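Local coordinates for stiv-a81 (Sulfolobus Turreted Icosahedral Virus, PDB 3RKL), which is of unknown function but forms a helical hairpin that probably joins other copies in a four-helix bundle, in a virus of hyperthermophilic archaea, at residues 58-61 with 62-65; 32-35 with 36-40; 44-47 with 48-52. The protein carries 1 engineered substitution. One frame throughout, in Å; residues are numbered along the deposited sequence. Where two conformers were deposited one is given.

All three contacts are local, made between residues a helical turn or so apart, and together they sample the helical hairpin that follows the small N-terminal antiparallel sheet. Along the chain, interaction 2 comes first, in the middle of helix 25-46; interaction 3 follows where that helix gives way to the loop, and interaction 1 lies on the returning helix 55-80. Interactions 1 and 2 face each other across the hairpin, their centres about 9 Å apart, and touch through Leu61 and Tyr64 against Val36 and Leu32. Interaction 3 stands about 17 Å, centre to centre, from both. All three touch the second subunit, so the hairpin presents its faces to neighbouring copies, consistent with a four-helix bundle.

Interaction 1. Residues 58-61 with 62-65; sequences YNLL and HEYA
Four backbone hydrogen bonds of the i to i+4 kind join residues 58-61 to 62-65 as one unbroken run of helix 55-80, among them Tyr64 N to Leu60 O at 2.9 Å. That same carbonyl oxygen also sits at the edge of the Tyr64 ring, in its plane, with CD2 of Tyr64 3.4 Å from Leu60 O. The Leu60 side chain touches Tyr64 with its CD2, 4.3 Å from CE2 of the ring. It also lies alongside Glu63, both pointing the same way: CD2 of Leu60 is 3.8 Å from OE1 of Glu63. Glu63 reaches there because its CG is anti to the backbone N (chi1 168°) and the chain runs extended to the carboxylate, whose OE2 is hydrogen-bonded to the Tyr67 hydroxyl. Leu61 turns to helix 25-46, packing on Val36 and Leu39. The buried imidazole of His62 is gripped at both nitrogens, NE2 by the Tyr15 hydroxyl and ND1 by Thr72 of a second subunit. Two such bonds fix the rotation of the ring, and this buried histidine ties the helix at once to the chain's own sheet and to a neighbouring copy.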
ATOM      1  N   TYR A  58       6.142  20.101 -13.467  1.00 25.15           N
ATOM      2  CA  TYR A  58       7.448  20.356 -12.832  1.00 24.39           C
ATOM      3  C   TYR A  58       7.386  21.558 -11.877  1.00 23.34           C
ATOM      4  O   TYR A  58       8.006  21.546 -10.798  1.00 20.80           O
ATOM      5  CB  TYR A  58       8.558  20.578 -13.863  1.00 24.71           C
ATOM      6  CG  TYR A  58       8.905  19.361 -14.698  1.00 23.71           C
ATOM      7  CD1 TYR A  58       9.900  18.485 -14.313  1.00 25.43           C
ATOM      8  CD2 TYR A  58       8.243  19.109 -15.898  1.00 24.89           C
ATOM      9  CE1 TYR A  58      10.213  17.363 -15.089  1.00 27.20           C
ATOM     10  CE2 TYR A  58       8.553  17.996 -16.679  1.00 26.39           C
ATOM     11  CZ  TYR A  58       9.537  17.133 -16.268  1.00 28.92           C
ATOM     12  OH  TYR A  58       9.837  16.028 -17.039  1.00 27.96           O
ATOM     13  N   ASN A  59       6.648  22.589 -12.293  1.00 28.03           N
ATOM     14  CA  ASN A  59       6.414  23.777 -11.474  1.00 28.55           C
ATOM     15  C   ASN A  59       5.671  23.430 -10.176  1.00 27.55           C
ATOM     16  O   ASN A  59       6.104  23.839  -9.097  1.00 26.30           O
ATOM     17  CB  ASN A  59       5.637  24.841 -12.266  1.00 30.88           C
ATOM     18  CG  ASN A  59       6.475  25.496 -13.350  1.00 44.14           C
ATOM     19  OD1 ASN A  59       7.686  25.639 -13.208  1.00 55.00           O
ATOM     20  ND2 ASN A  59       5.827  25.908 -14.440  1.00 44.27           N
ATOM     21  N   LEU A  60       4.584  22.661 -10.287  1.00 25.50           N
ATOM     22  CA  LEU A  60       3.820  22.212  -9.109  1.00 23.30           C
ATOM     23  C   LEU A  60       4.697  21.400  -8.169  1.00 20.63           C
ATOM     24  O   LEU A  60       4.645  21.553  -6.949  1.00 22.00           O
ATOM     25  CB  LEU A  60       2.624  21.344  -9.516  1.00 28.63           C
ATOM     26  CG  LEU A  60       1.375  22.008 -10.088  1.00 36.51           C
ATOM     27  CD1 LEU A  60       0.441  20.927 -10.614  1.00 38.60           C
ATOM     28  CD2 LEU A  60       0.673  22.866  -9.044  1.00 39.46           C
ATOM     29  N   LEU A  61       5.466  20.485  -8.753  1.00 19.74           N
ATOM     30  CA  LEU A  61       6.370  19.638  -7.982  1.00 18.96           C
ATOM     31  C   LEU A  61       7.307  20.470  -7.121  1.00 19.33           C
ATOM     32  O   LEU A  61       7.472  20.219  -5.918  1.00 19.14           O
ATOM     33  CB  LEU A  61       7.152  18.717  -8.916  1.00 17.40           C
ATOM     34  CG  LEU A  61       8.210  17.815  -8.277  1.00 17.52           C
ATOM     35  CD1 LEU A  61       7.588  16.926  -7.198  1.00 19.62           C
ATOM     36  CD2 LEU A  61       8.916  16.976  -9.312  1.00 22.57           C
ATOM     37  N   HIS A  62       7.928  21.467  -7.749  1.00 20.19           N
ATOM     38  CA  HIS A  62       8.861  22.321  -7.041  1.00 21.19           C
ATOM     39  C   HIS A  62       8.158  23.170  -5.987  1.00 20.80           C
ATOM     40  O   HIS A  62       8.627  23.288  -4.870  1.00 18.85           O
ATOM     41  CB  HIS A  62       9.618  23.214  -8.015  1.00 24.29           C
ATOM     42  CG  HIS A  62      10.546  24.170  -7.340  1.00 22.77           C
ATOM     43  ND1 HIS A  62      11.498  23.759  -6.436  1.00 24.09           N
ATOM     44  CD2 HIS A  62      10.662  25.514  -7.428  1.00 24.46           C
ATOM     45  CE1 HIS A  62      12.156  24.814  -5.987  1.00 27.17           C
ATOM     46  NE2 HIS A  62      11.678  25.889  -6.586  1.00 25.09           N
ATOM     47  N   GLU A  63       7.035  23.754  -6.367  1.00 22.57           N
ATOM     48  CA  GLU A  63       6.244  24.591  -5.465  1.00 22.98           C
ATOM     49  C   GLU A  63       5.911  23.849  -4.169  1.00 21.22           C
ATOM     50  O   GLU A  63       6.155  24.337  -3.058  1.00 20.17           O
ATOM     51  CB  GLU A  63       4.973  25.018  -6.209  1.00 26.22           C
ATOM     52  CG  GLU A  63       3.902  25.640  -5.399  1.00 34.55           C
ATOM     53  CD  GLU A  63       2.675  26.053  -6.227  1.00 35.31           C
ATOM     54  OE1 GLU A  63       2.584  25.706  -7.435  1.00 37.52           O
ATOM     55  OE2 GLU A  63       1.795  26.733  -5.650  1.00 42.45           O
ATOM     56  N   TYR A  64       5.343  22.659  -4.315  1.00 19.16           N
ATOM     57  CA  TYR A  64       4.929  21.883  -3.142  1.00 18.86           C
ATOM     58  C   TYR A  64       6.128  21.412  -2.315  1.00 17.47           C
ATOM     59  O   TYR A  64       6.045  21.365  -1.099  1.00 18.78           O
ATOM     60  CB  TYR A  64       3.965  20.758  -3.541  1.00 18.37           C
ATOM     61  CG  TYR A  64       2.560  21.288  -3.615  1.00 21.56           C
ATOM     62  CD1 TYR A  64       1.729  21.218  -2.506  1.00 27.46           C
ATOM     63  CD2 TYR A  64       2.085  21.931  -4.752  1.00 28.01           C
ATOM     64  CE1 TYR A  64       0.453  21.732  -2.526  1.00 27.89           C
ATOM     65  CE2 TYR A  64       0.796  22.464  -4.780  1.00 28.73           C
ATOM     66  CZ  TYR A  64      -0.006  22.364  -3.651  1.00 30.51           C
ATOM     67  OH  TYR A  64      -1.278  22.871  -3.648  1.00 38.17           O
ATOM     68  N   ALA A  65       7.254  21.116  -2.962  1.00 16.67           N
ATOM     69  CA  ALA A  65       8.481  20.782  -2.236  1.00 15.42           C
ATOM     70  C   ALA A  65       8.983  21.983  -1.420  1.00 17.08           C
ATOM     71  O   ALA A  65       9.495  21.825  -0.310  1.00 18.25           O
ATOM     72  CB  ALA A  65       9.560  20.293  -3.205  1.00 16.89           C
TER

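Interaction 2. Residues 32-35 with 36-40; sequences LAEI and VYQLA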
ATOM      1  N   LEU A  32       1.792  17.153   2.156  1.00 17.05           N
ATOM      2  CA  LEU A  32       2.677  17.767   1.171  1.00 18.23           C
ATOM      3  C   LEU A  32       3.718  16.757   0.659  1.00 14.38           C
ATOM      4  O   LEU A  32       4.032  16.742  -0.528  1.00 15.62           O
ATOM      5  CB  LEU A  32       3.368  19.000   1.745  1.00 17.55           C
ATOM      6  CG  LEU A  32       2.482  20.227   1.987  1.00 24.12           C
ATOM      7  CD1 LEU A  32       3.202  21.245   2.864  1.00 21.84           C
ATOM      8  CD2 LEU A  32       2.063  20.860   0.697  1.00 25.83           C
ATOM      9  N   ALA A  33       4.240  15.894   1.534  1.00 16.07           N
ATOM     10  CA  ALA A  33       5.191  14.881   1.091  1.00 14.47           C
ATOM     11  C   ALA A  33       4.543  13.913   0.099  1.00 15.10           C
ATOM     12  O   ALA A  33       5.157  13.510  -0.885  1.00 15.77           O
ATOM     13  CB  ALA A  33       5.808  14.107   2.286  1.00 14.66           C
ATOM     14  N   GLU A  34       3.314  13.526   0.397  1.00 17.53           N
ATOM     15  CA  GLU A  34       2.552  12.639  -0.466  0.50 16.77           C
ATOM     16  C   GLU A  34       2.298  13.283  -1.833  1.00 17.13           C
ATOM     17  O   GLU A  34       2.423  12.625  -2.865  1.00 18.40           O
ATOM     18  CB  GLU A  34       1.241  12.283   0.229  0.50 20.05           C
ATOM     19  CG  GLU A  34       0.430  11.237  -0.458  0.50 20.77           C
ATOM     20  CD  GLU A  34      -0.787  10.846   0.348  0.50 33.54           C
ATOM     21  OE1 GLU A  34      -1.385  11.728   1.007  0.50 29.74           O
ATOM     22  OE2 GLU A  34      -1.145   9.653   0.322  0.50 34.06           O
ATOM     23  N   ILE A  35       1.942  14.574  -1.832  1.00 14.84           N
ATOM     24  CA  ILE A  35       1.716  15.304  -3.081  1.00 14.38           C
ATOM     25  C   ILE A  35       2.989  15.349  -3.923  1.00 16.13           C
ATOM     26  O   ILE A  35       2.962  15.114  -5.132  1.00 15.70           O
ATOM     27  CB  ILE A  35       1.142  16.724  -2.806  1.00 16.50           C
ATOM     28  CG1 ILE A  35      -0.315  16.612  -2.369  1.00 18.39           C
ATOM     29  CG2 ILE A  35       1.293  17.634  -4.035  1.00 18.68           C
ATOM     30  CD1 ILE A  35      -0.840  17.830  -1.625  1.00 17.98           C
ATOM     31  N   VAL A  36       4.121  15.663  -3.293  1.00 16.54           N
ATOM     32  CA  VAL A  36       5.392  15.710  -3.994  1.00 15.54           C
ATOM     33  C   VAL A  36       5.728  14.339  -4.583  1.00 14.94           C
ATOM     34  O   VAL A  36       6.115  14.238  -5.745  1.00 15.92           O
ATOM     35  CB  VAL A  36       6.513  16.224  -3.059  1.00 15.86           C
ATOM     36  CG1 VAL A  36       7.888  16.066  -3.676  1.00 17.60           C
ATOM     37  CG2 VAL A  36       6.251  17.710  -2.699  1.00 18.39           C
ATOM     38  N   TYR A  37       5.570  13.280  -3.791  1.00 16.62           N
ATOM     39  CA  TYR A  37       5.824  11.926  -4.273  1.00 16.92           C
ATOM     40  C   TYR A  37       4.928  11.605  -5.484  1.00 15.09           C
ATOM     41  O   TYR A  37       5.394  11.085  -6.508  1.00 15.66           O
ATOM     42  CB  TYR A  37       5.578  10.897  -3.168  1.00 14.61           C
ATOM     43  CG  TYR A  37       5.810   9.493  -3.644  1.00 16.77           C
ATOM     44  CD1 TYR A  37       7.079   8.931  -3.607  1.00 17.35           C
ATOM     45  CD2 TYR A  37       4.781   8.743  -4.185  1.00 21.14           C
ATOM     46  CE1 TYR A  37       7.300   7.650  -4.070  1.00 20.94           C
ATOM     47  CE2 TYR A  37       4.999   7.451  -4.651  1.00 25.92           C
ATOM     48  CZ  TYR A  37       6.266   6.919  -4.585  1.00 26.46           C
ATOM     49  OH  TYR A  37       6.499   5.644  -5.043  1.00 30.50           O
ATOM     50  N   GLN A  38       3.643  11.895  -5.342  1.00 16.13           N
ATOM     51  CA  GLN A  38       2.678  11.608  -6.410  1.00 15.57           C
ATOM     52  C   GLN A  38       2.983  12.386  -7.692  1.00 18.07           C
ATOM     53  O   GLN A  38       2.865  11.836  -8.798  1.00 17.06           O
ATOM     54  CB  GLN A  38       1.255  11.879  -5.924  1.00 15.94           C
ATOM     55  CG  GLN A  38       0.772  10.815  -4.957  1.00 20.60           C
ATOM     56  CD  GLN A  38      -0.689  10.919  -4.570  1.00 27.37           C
ATOM     57  OE1 GLN A  38      -1.549  11.336  -5.361  1.00 24.26           O
ATOM     58  NE2 GLN A  38      -0.989  10.472  -3.351  1.00 28.38           N
ATOM     59  N   LEU A  39       3.377  13.652  -7.561  1.00 16.21           N
ATOM     60  CA  LEU A  39       3.752  14.453  -8.733  1.00 16.89           C
ATOM     61  C   LEU A  39       4.968  13.861  -9.430  1.00 17.40           C
ATOM     62  O   LEU A  39       5.000  13.711 -10.661  1.00 17.33           O
ATOM     63  CB  LEU A  39       4.014  15.926  -8.356  1.00 17.33           C
ATOM     64  CG  LEU A  39       2.747  16.781  -8.314  1.00 20.56           C
ATOM     65  CD1 LEU A  39       2.930  18.004  -7.414  1.00 21.47           C
ATOM     66  CD2 LEU A  39       2.353  17.204  -9.724  1.00 23.42           C
ATOM     67  N   ALA A  40       5.970  13.491  -8.642  1.00 17.41           N
ATOM     68  CA  ALA A  40       7.170  12.920  -9.200  1.00 19.64           C
ATOM     69  C   ALA A  40       6.876  11.610  -9.928  1.00 18.00           C
ATOM     70  O   ALA A  40       7.405  11.364 -11.017  1.00 20.46           O
ATOM     71  CB  ALA A  40       8.219  12.702  -8.102  1.00 18.83           C
TER
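Ile35 and Leu39 make a local side-by-side contact of side chains one turn apart on helix 25-46, the first arm of the helical hairpin that enters the four-helix bundle, within a predicted coiled coil. Backbone bonds from residue i+4 to i hold 32-35 to 36-40, as in Leu39 N to Ile35 O at 2.9 Å. On the buried side the two side chains point the same way, with CG2 of Ile35 3.8 Å from CD1 of Leu39; CG2 of Ile35 is anti to the backbone N, while CG1 (chi1 -73°) lies beside that N. Ile35 and Val36 also pack on Tyr64 of helix 55-80, and Leu46 and Leu42 of a third subunit meet Ile35 and Leu39 respectively. On another side Ala33 and Tyr37 pack against their counterparts, Tyr37 and Ala33, in a second subunit. The partly exposed Glu34 and Gln38 lie side by side and point the same way in one of two modelled conformers of Glu34, so the details of their meeting are doubtful. Val36 sets its CG2 3.3 Å from Leu32 O, one turn back.

Interaction 3. Residues 44-47 with 48-52; sequences EKLS and QYEEE
Gln48 and Lys45 lie side by side and point the same way, the glutamine bringing its amide NE2 to the carbonyl oxygen of Lys45, 20° from the carbonyl plane. With CG anti to its own carbonyl carbon (chi1 -58°) and the chain extended beyond, Gln48 places NE2 2.7 Å from Lys45 O in a bent hydrogen bond, N-H...O angle 141°. The same oxygen takes a second bond, from Gln48 N at 3.2 Å, which arrives from above the carbonyl plane; one residue thus grips Lys45 O with both its backbone and its side chain. The lysine chain bends at chi2, and its CD comes to 4.0 Å from Gln48 NE2. Here helix 25-46 gives way to the loop that leads to helix 55-80, and i+3 to i bonds appear at its C-terminal end: Gln48 N to Lys45 O, and Tyr49 N to Leu46 O at 3.0 Å from above the carbonyl plane. Glu50 N to Leu46 O, 2.8 Å and nearly in line with the C=O, is still i+4 to i. The side chains of Leu46 and Glu50 run side by side, pointing the same way, CD2 of Leu46 lying 4.1 Å from OE2 of Glu50. That OE2 is hydrogen-bonded to the Tyr64 hydroxyl of the third subunit, whose Tyr64 also packs on Leu46. The Tyr49 hydroxyl is hydrogen-bonded to Asp28 OD1 and Asn31 ND2 of the third subunit, and its ring meets Phe20 there. The Ser47 hydroxyl bonds back one turn to Ile43 O, and Glu44 forms a salt bridge through OE1 with Lys30 of the second subunit.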
ATOM      1  N   GLU A  44       7.134  10.683 -14.022  1.00 19.49           N
ATOM      2  CA  GLU A  44       7.842   9.492 -14.466  1.00 19.71           C
ATOM      3  C   GLU A  44       7.003   8.657 -15.432  1.00 19.72           C
ATOM      4  O   GLU A  44       7.482   8.213 -16.477  1.00 20.80           O
ATOM      5  CB  GLU A  44       8.228   8.632 -13.264  1.00 22.15           C
ATOM      6  CG  GLU A  44       9.073   7.432 -13.644  1.00 25.38           C
ATOM      7  CD  GLU A  44       9.316   6.467 -12.499  1.00 37.73           C
ATOM      8  OE1 GLU A  44       8.846   6.702 -11.369  1.00 33.63           O
ATOM      9  OE2 GLU A  44       9.969   5.440 -12.751  1.00 44.98           O
ATOM     10  N   LYS A  45       5.743   8.447 -15.070  1.00 18.80           N
ATOM     11  CA  LYS A  45       4.855   7.614 -15.862  1.00 18.65           C
ATOM     12  C   LYS A  45       4.482   8.295 -17.176  1.00 20.03           C
ATOM     13  O   LYS A  45       4.448   7.647 -18.227  1.00 21.22           O
ATOM     14  CB  LYS A  45       3.581   7.267 -15.067  1.00 21.36           C
ATOM     15  CG  LYS A  45       3.829   6.323 -13.887  1.00 23.53           C
ATOM     16  CD  LYS A  45       4.557   5.036 -14.285  1.00 33.00           C
ATOM     17  CE  LYS A  45       4.728   4.117 -13.078  1.00 49.55           C
ATOM     18  NZ  LYS A  45       5.316   2.800 -13.456  1.00 56.18           N
ATOM     19  N   LEU A  46       4.233   9.601 -17.126  1.00 20.16           N
ATOM     20  CA  LEU A  46       3.900  10.343 -18.352  1.00 20.71           C
ATOM     21  C   LEU A  46       5.080  10.358 -19.312  1.00 23.47           C
ATOM     22  O   LEU A  46       4.904  10.383 -20.534  1.00 24.85           O
ATOM     23  CB  LEU A  46       3.468  11.774 -18.045  1.00 20.56           C
ATOM     24  CG  LEU A  46       2.073  11.943 -17.452  1.00 21.38           C
ATOM     25  CD1 LEU A  46       1.884  13.370 -16.981  1.00 20.55           C
ATOM     26  CD2 LEU A  46       1.010  11.570 -18.472  1.00 22.03           C
ATOM     27  N   SER A  47       6.286  10.326 -18.758  1.00 22.27           N
ATOM     28  CA  SER A  47       7.505  10.347 -19.572  1.00 26.42           C
ATOM     29  C   SER A  47       7.679   9.128 -20.487  1.00 29.88           C
ATOM     30  O   SER A  47       8.426   9.194 -21.468  1.00 31.64           O
ATOM     31  CB  SER A  47       8.740  10.514 -18.673  1.00 26.70           C
ATOM     32  OG  SER A  47       8.738  11.791 -18.070  1.00 36.75           O
ATOM     33  N   GLN A  48       6.990   8.031 -20.174  1.00 28.33           N
ATOM     34  CA  GLN A  48       6.936   6.846 -21.045  1.00 29.16           C
ATOM     35  C   GLN A  48       6.359   7.167 -22.425  1.00 32.04           C
ATOM     36  O   GLN A  48       6.735   6.558 -23.426  1.00 32.82           O
ATOM     37  CB  GLN A  48       6.035   5.761 -20.431  1.00 31.42           C
ATOM     38  CG  GLN A  48       6.412   5.263 -19.037  1.00 42.69           C
ATOM     39  CD  GLN A  48       5.320   4.384 -18.388  1.00 69.37           C
ATOM     40  OE1 GLN A  48       5.593   3.234 -18.029  1.00 48.61           O
ATOM     41  NE2 GLN A  48       4.083   4.928 -18.230  1.00 29.50           N
ATOM     42  N   TYR A  49       5.427   8.116 -22.456  1.00 23.75           N
ATOM     43  CA  TYR A  49       4.666   8.458 -23.664  1.00 27.76           C
ATOM     44  C   TYR A  49       4.909   9.863 -24.185  1.00 31.06           C
ATOM     45  O   TYR A  49       4.707  10.127 -25.371  1.00 36.06           O
ATOM     46  CB  TYR A  49       3.175   8.256 -23.408  1.00 26.45           C
ATOM     47  CG  TYR A  49       2.841   6.806 -23.151  1.00 30.42           C
ATOM     48  CD1 TYR A  49       2.834   5.889 -24.192  1.00 31.62           C
ATOM     49  CD2 TYR A  49       2.562   6.346 -21.868  1.00 27.70           C
ATOM     50  CE1 TYR A  49       2.549   4.560 -23.972  1.00 32.62           C
ATOM     51  CE2 TYR A  49       2.273   5.009 -21.635  1.00 34.13           C
ATOM     52  CZ  TYR A  49       2.269   4.124 -22.699  1.00 32.04           C
ATOM     53  OH  TYR A  49       1.994   2.807 -22.500  1.00 31.18           O
ATOM     54  N   GLU A  50       5.349  10.763 -23.316  1.00 31.25           N
ATOM     55  CA  GLU A  50       5.509  12.159 -23.703  1.00 31.27           C
ATOM     56  C   GLU A  50       6.971  12.547 -23.784  1.00 35.09           C
ATOM     57  O   GLU A  50       7.702  12.421 -22.813  1.00 34.61           O
ATOM     58  CB  GLU A  50       4.797  13.060 -22.704  1.00 32.54           C
ATOM     59  CG  GLU A  50       3.334  12.709 -22.529  1.00 30.12           C
ATOM     60  CD  GLU A  50       2.516  13.840 -21.941  1.00 47.23           C
ATOM     61  OE1 GLU A  50       3.105  14.854 -21.510  1.00 48.07           O
ATOM     62  OE2 GLU A  50       1.272  13.714 -21.921  1.00 47.27           O
ATOM     63  N   GLU A  51       7.390  13.017 -24.954  1.00 37.95           N
ATOM     64  CA  GLU A  51       8.729  13.576 -25.105  1.00 41.74           C
ATOM     65  C   GLU A  51       8.922  14.720 -24.114  1.00 40.56           C
ATOM     66  O   GLU A  51       9.932  14.770 -23.411  1.00 43.84           O
ATOM     67  CB  GLU A  51       8.964  14.052 -26.537  1.00 45.36           C
ATOM     68  CG  GLU A  51       9.086  12.907 -27.542  1.00 59.19           C
ATOM     69  CD  GLU A  51       9.649  13.347 -28.880  1.00 79.49           C
ATOM     70  OE1 GLU A  51      10.714  13.999 -28.897  1.00 84.54           O
ATOM     71  OE2 GLU A  51       9.033  13.029 -29.920  1.00 84.45           O
ATOM     72  N   GLU A  52       7.929  15.608 -24.047  1.00 41.01           N
ATOM     73  CA  GLU A  52       7.918  16.733 -23.105  1.00 41.34           C
ATOM     74  C   GLU A  52       6.717  16.645 -22.182  1.00 37.31           C
ATOM     75  O   GLU A  52       5.582  16.828 -22.620  1.00 40.31           O
ATOM     76  CB  GLU A  52       7.835  18.070 -23.856  1.00 42.46           C
ATOM     77  CG  GLU A  52       9.096  18.481 -24.605  1.00 59.77           C
ATOM     78  CD  GLU A  52      10.085  19.248 -23.736  1.00 82.49           C
ATOM     79  OE1 GLU A  52      10.608  20.285 -24.199  1.00 79.22           O
ATOM     80  OE2 GLU A  52      10.340  18.815 -22.594  1.00 80.14           O
TER